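Local structure of SAP-like pentraxin (Limulus polyphemus, 3FLP) at residues S56-V68 against L76-I88. The protein binds two calcium ions per subunit and, as an invertebrate lectin of the pentraxin family, probably sugars, working as a doubly stacked heptamer. Numbering follows the deposited sequence.
With CA (calcium ion), chain O.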
# COMPACT_ATOMS: atom_id res chain seq x y z
N SER A 56 4.26 -55.47 -15.20
CA SER A 56 3.98 -56.72 -15.93
C SER A 56 4.40 -57.99 -15.18
O SER A 56 3.68 -58.99 -15.20
CB SER A 56 4.67 -56.69 -17.30
OG SER A 56 6.07 -56.52 -17.16
N ASN A 57 5.54 -57.94 -14.51
CA ASN A 57 6.08 -59.08 -13.77
C ASN A 57 5.69 -59.13 -12.29
O ASN A 57 5.98 -60.11 -11.61
CB ASN A 57 7.60 -59.03 -13.84
CG ASN A 57 8.16 -57.74 -13.24
OD1 ASN A 57 7.85 -56.63 -13.72
ND2 ASN A 57 8.98 -57.86 -12.19
N GLN A 58 5.06 -58.07 -11.79
CA GLN A 58 4.70 -58.02 -10.37
C GLN A 58 3.46 -57.18 -10.13
O GLN A 58 3.52 -55.95 -10.08
CB GLN A 58 5.88 -57.43 -9.58
CG GLN A 58 5.65 -57.27 -8.08
CD GLN A 58 5.17 -58.54 -7.42
OE1 GLN A 58 3.97 -58.81 -7.37
NE2 GLN A 58 6.10 -59.34 -6.92
N ASP A 59 2.32 -57.85 -9.97
CA ASP A 59 1.07 -57.14 -9.75
C ASP A 59 0.99 -56.48 -8.37
O ASP A 59 0.14 -55.62 -8.13
CB ASP A 59 -0.13 -58.09 -9.95
CG ASP A 59 -0.15 -59.26 -8.96
OD1 ASP A 59 0.87 -59.97 -8.84
OD2 ASP A 59 -1.21 -59.47 -8.32
N ASN A 60 1.90 -56.88 -7.48
CA ASN A 60 1.92 -56.34 -6.12
C ASN A 60 3.20 -55.56 -5.79
O ASN A 60 3.86 -55.82 -4.79
CB ASN A 60 1.73 -57.49 -5.12
CG ASN A 60 0.34 -58.12 -5.20
OD1 ASN A 60 -0.38 -57.96 -6.19
ND2 ASN A 60 -0.04 -58.86 -4.15
N GLN A 61 3.54 -54.59 -6.63
CA GLN A 61 4.73 -53.78 -6.41
C GLN A 61 4.62 -52.90 -5.16
O GLN A 61 5.55 -52.83 -4.36
CB GLN A 61 4.99 -52.89 -7.64
CG GLN A 61 5.67 -53.62 -8.79
CD GLN A 61 7.17 -53.80 -8.57
OE1 GLN A 61 7.68 -53.61 -7.46
NE2 GLN A 61 7.88 -54.19 -9.62
N PHE A 62 3.48 -52.25 -5.00
CA PHE A 62 3.27 -51.37 -3.86
C PHE A 62 1.77 -51.26 -3.63
O PHE A 62 1.03 -50.86 -4.52
CB PHE A 62 3.88 -50.01 -4.17
CG PHE A 62 3.91 -49.08 -3.01
CD1 PHE A 62 2.78 -48.36 -2.65
CD2 PHE A 62 5.08 -48.90 -2.28
CE1 PHE A 62 2.82 -47.47 -1.58
CE2 PHE A 62 5.13 -48.02 -1.22
CZ PHE A 62 3.99 -47.30 -0.87
N ILE A 63 1.31 -51.65 -2.44
CA ILE A 63 -0.12 -51.58 -2.16
C ILE A 63 -0.41 -51.11 -0.75
O ILE A 63 0.12 -51.66 0.22
CB ILE A 63 -0.82 -52.95 -2.35
CG1 ILE A 63 0.09 -53.91 -3.13
CG2 ILE A 63 -2.12 -52.76 -3.10
CD1 ILE A 63 -0.48 -55.31 -3.25
N THR A 64 -1.25 -50.09 -0.64
CA THR A 64 -1.64 -49.56 0.66
C THR A 64 -3.02 -50.10 1.00
O THR A 64 -3.81 -50.40 0.11
CB THR A 64 -1.72 -48.01 0.66
OG1 THR A 64 -2.70 -47.59 -0.30
CG2 THR A 64 -0.36 -47.40 0.31
N SER A 65 -3.30 -50.22 2.29
CA SER A 65 -4.58 -50.74 2.73
C SER A 65 -4.88 -50.27 4.14
O SER A 65 -4.03 -49.67 4.80
CB SER A 65 -4.55 -52.27 2.72
OG SER A 65 -3.51 -52.74 3.56
N MET A 66 -6.09 -50.56 4.59
CA MET A 66 -6.48 -50.17 5.94
C MET A 66 -7.64 -51.04 6.37
O MET A 66 -8.27 -51.71 5.55
CB MET A 66 -6.96 -48.71 5.98
CG MET A 66 -8.32 -48.50 5.29
SD MET A 66 -9.17 -46.96 5.75
CE MET A 66 -10.11 -47.50 7.19
N TYR A 67 -7.90 -51.03 7.67
CA TYR A 67 -9.03 -51.73 8.24
C TYR A 67 -9.17 -51.19 9.65
O TYR A 67 -8.24 -50.60 10.18
CB TYR A 67 -8.86 -53.26 8.19
CG TYR A 67 -7.88 -53.88 9.15
CD1 TYR A 67 -8.25 -54.17 10.46
CD2 TYR A 67 -6.61 -54.23 8.72
CE1 TYR A 67 -7.37 -54.82 11.31
CE2 TYR A 67 -5.72 -54.88 9.56
CZ TYR A 67 -6.10 -55.17 10.86
OH TYR A 67 -5.22 -55.81 11.69
N VAL A 68 -10.35 -51.36 10.22
CA VAL A 68 -10.62 -50.87 11.56
C VAL A 68 -10.76 -52.06 12.49
O VAL A 68 -11.53 -52.98 12.22
CB VAL A 68 -11.92 -50.05 11.56
CG1 VAL A 68 -12.19 -49.48 12.94
CG2 VAL A 68 -11.83 -48.95 10.52
N LEU A 76 -3.14 -49.34 9.48
CA LEU A 76 -2.70 -49.02 8.13
C LEU A 76 -1.68 -50.05 7.67
O LEU A 76 -0.70 -50.33 8.37
CB LEU A 76 -2.10 -47.61 8.08
CG LEU A 76 -3.06 -46.48 8.46
CD1 LEU A 76 -2.30 -45.17 8.57
CD2 LEU A 76 -4.18 -46.39 7.41
N GLY A 77 -1.91 -50.60 6.49
CA GLY A 77 -1.02 -51.61 5.97
C GLY A 77 -0.29 -51.23 4.70
O GLY A 77 -0.73 -50.36 3.94
N LEU A 78 0.83 -51.90 4.48
CA LEU A 78 1.65 -51.68 3.31
C LEU A 78 2.22 -53.01 2.83
O LEU A 78 2.59 -53.87 3.64
CB LEU A 78 2.81 -50.73 3.63
CG LEU A 78 3.79 -50.48 2.48
CD1 LEU A 78 3.07 -49.80 1.31
CD2 LEU A 78 4.96 -49.62 2.96
N GLN A 79 2.28 -53.19 1.52
CA GLN A 79 2.84 -54.38 0.94
C GLN A 79 3.75 -53.91 -0.19
O GLN A 79 3.35 -53.08 -1.00
CB GLN A 79 1.74 -55.31 0.41
CG GLN A 79 2.27 -56.43 -0.48
CD GLN A 79 1.23 -57.49 -0.84
OE1 GLN A 79 1.41 -58.24 -1.80
NE2 GLN A 79 0.15 -57.56 -0.07
N VAL A 80 4.99 -54.39 -0.19
CA VAL A 80 5.95 -54.02 -1.23
C VAL A 80 6.56 -55.28 -1.85
O VAL A 80 6.98 -56.20 -1.15
CB VAL A 80 7.10 -53.15 -0.67
CG1 VAL A 80 8.10 -52.81 -1.78
CG2 VAL A 80 6.54 -51.87 -0.06
N ASN A 81 6.61 -55.30 -3.17
CA ASN A 81 7.16 -56.42 -3.92
C ASN A 81 6.62 -57.77 -3.44
O ASN A 81 7.38 -58.68 -3.13
CB ASN A 81 8.69 -56.41 -3.86
CG ASN A 81 9.32 -57.23 -4.98
OD1 ASN A 81 8.95 -57.09 -6.14
ND2 ASN A 81 10.28 -58.09 -4.63
N ALA A 82 5.30 -57.87 -3.38
CA ALA A 82 4.61 -59.09 -2.97
C ALA A 82 4.98 -59.62 -1.58
O ALA A 82 4.87 -60.81 -1.32
CB ALA A 82 4.80 -60.20 -4.02
N SER A 83 5.42 -58.73 -0.70
CA SER A 83 5.74 -59.14 0.66
C SER A 83 4.40 -59.36 1.34
O SER A 83 3.35 -59.16 0.73
CB SER A 83 6.47 -58.01 1.39
OG SER A 83 5.60 -56.91 1.59
N SER A 84 4.42 -59.78 2.60
CA SER A 84 3.17 -59.96 3.32
C SER A 84 2.74 -58.54 3.71
O SER A 84 3.56 -57.61 3.67
CB SER A 84 3.40 -60.81 4.57
OG SER A 84 4.59 -60.44 5.24
N ASN A 85 1.48 -58.36 4.06
CA ASN A 85 1.01 -57.04 4.46
C ASN A 85 1.57 -56.67 5.83
O ASN A 85 1.47 -57.45 6.77
CB ASN A 85 -0.51 -56.99 4.49
CG ASN A 85 -1.12 -57.00 3.10
OD1 ASN A 85 -0.83 -56.12 2.27
ND2 ASN A 85 -1.98 -57.98 2.83
N LYS A 86 2.18 -55.50 5.92
CA LYS A 86 2.74 -55.03 7.18
C LYS A 86 1.77 -53.99 7.74
O LYS A 86 1.42 -53.02 7.06
CB LYS A 86 4.12 -54.40 6.96
CG LYS A 86 5.09 -55.25 6.14
CD LYS A 86 5.35 -56.59 6.80
CE LYS A 86 6.36 -57.41 6.00
NZ LYS A 86 6.63 -58.72 6.65
N TYR A 87 1.33 -54.21 8.97
CA TYR A 87 0.38 -53.30 9.60
C TYR A 87 0.93 -52.53 10.79
O TYR A 87 1.70 -53.06 11.59
CB TYR A 87 -0.87 -54.08 10.05
CG TYR A 87 -1.75 -54.54 8.91
CD1 TYR A 87 -2.55 -53.64 8.22
CD2 TYR A 87 -1.75 -55.88 8.50
CE1 TYR A 87 -3.34 -54.05 7.15
CE2 TYR A 87 -2.54 -56.30 7.43
CZ TYR A 87 -3.33 -55.37 6.76
OH TYR A 87 -4.11 -55.76 5.69
N ILE A 88 0.53 -51.27 10.89
CA ILE A 88 0.92 -50.40 11.99
C ILE A 88 -0.37 -49.78 12.49
O ILE A 88 -1.13 -49.18 11.71
CB ILE A 88 1.88 -49.28 11.54
CG1 ILE A 88 3.21 -49.89 11.09
CG2 ILE A 88 2.09 -48.29 12.68
CD1 ILE A 88 4.23 -48.88 10.62
CA CA O . -2.61 -58.52 -6.61
O HOH W 1 -2.75 -60.07 -4.86
O HOH W 2 -1.38 -53.32 2.26
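Asn60 and Gln79 join through their side-chain amides beside a calcium ion. Asn60 OD1 binds the metal at 2.3 Å. Its ND2 donates to Gln79 OE1 at 2.8 Å and also to a water that itself binds the calcium. The hydrogen bond to Gln79 meets the acceptor from above its carbonyl plane, with the two amide planes 62° apart. Gln79 reaches this point because its chain is extended, with CG anti to the backbone N (chi1 167°). Its NE2 is used as well, donating to Asn85 OD1 at 2.9 Å. Both ends of the Gln79 amide are therefore engaged, which fixes its rotation, consistent with a second-shell residue that orients the Asn60 amide at the metal. A water gives hydrogen bonds to Asn85 OD1 and Ile63 O and accepts one from Ser65 OG.

The backbones pair as antiparallel strands. Ile63 and Gln79 exchange two N-H...O bonds, as do Ser65 and Gly77. Before Ile63, where the partner strand turns, Asn60 O and Gln61 O accept from Ala82 N and Asn81 N of the type I' turn Val80-Ser83. Gln61 OE1 is satisfied by His132.

On the face carrying Phe62 and Leu78, Leu78 CD1 sits over one face of the Phe62 ring, 3.7 Å from its centroid. At the far end Tyr67 turns its edge to the face of Tyr87, with planes at 76°.

Asp59, Glu145, Gln146 and Asp147 complete the calcium site. Strands 60-68, 73-80 and 86-90 form an antiparallel meander at one side of a sheet of the pentraxin jelly roll, with the calcium ligands Asp59 and Asn60 at the start of strand 60-68.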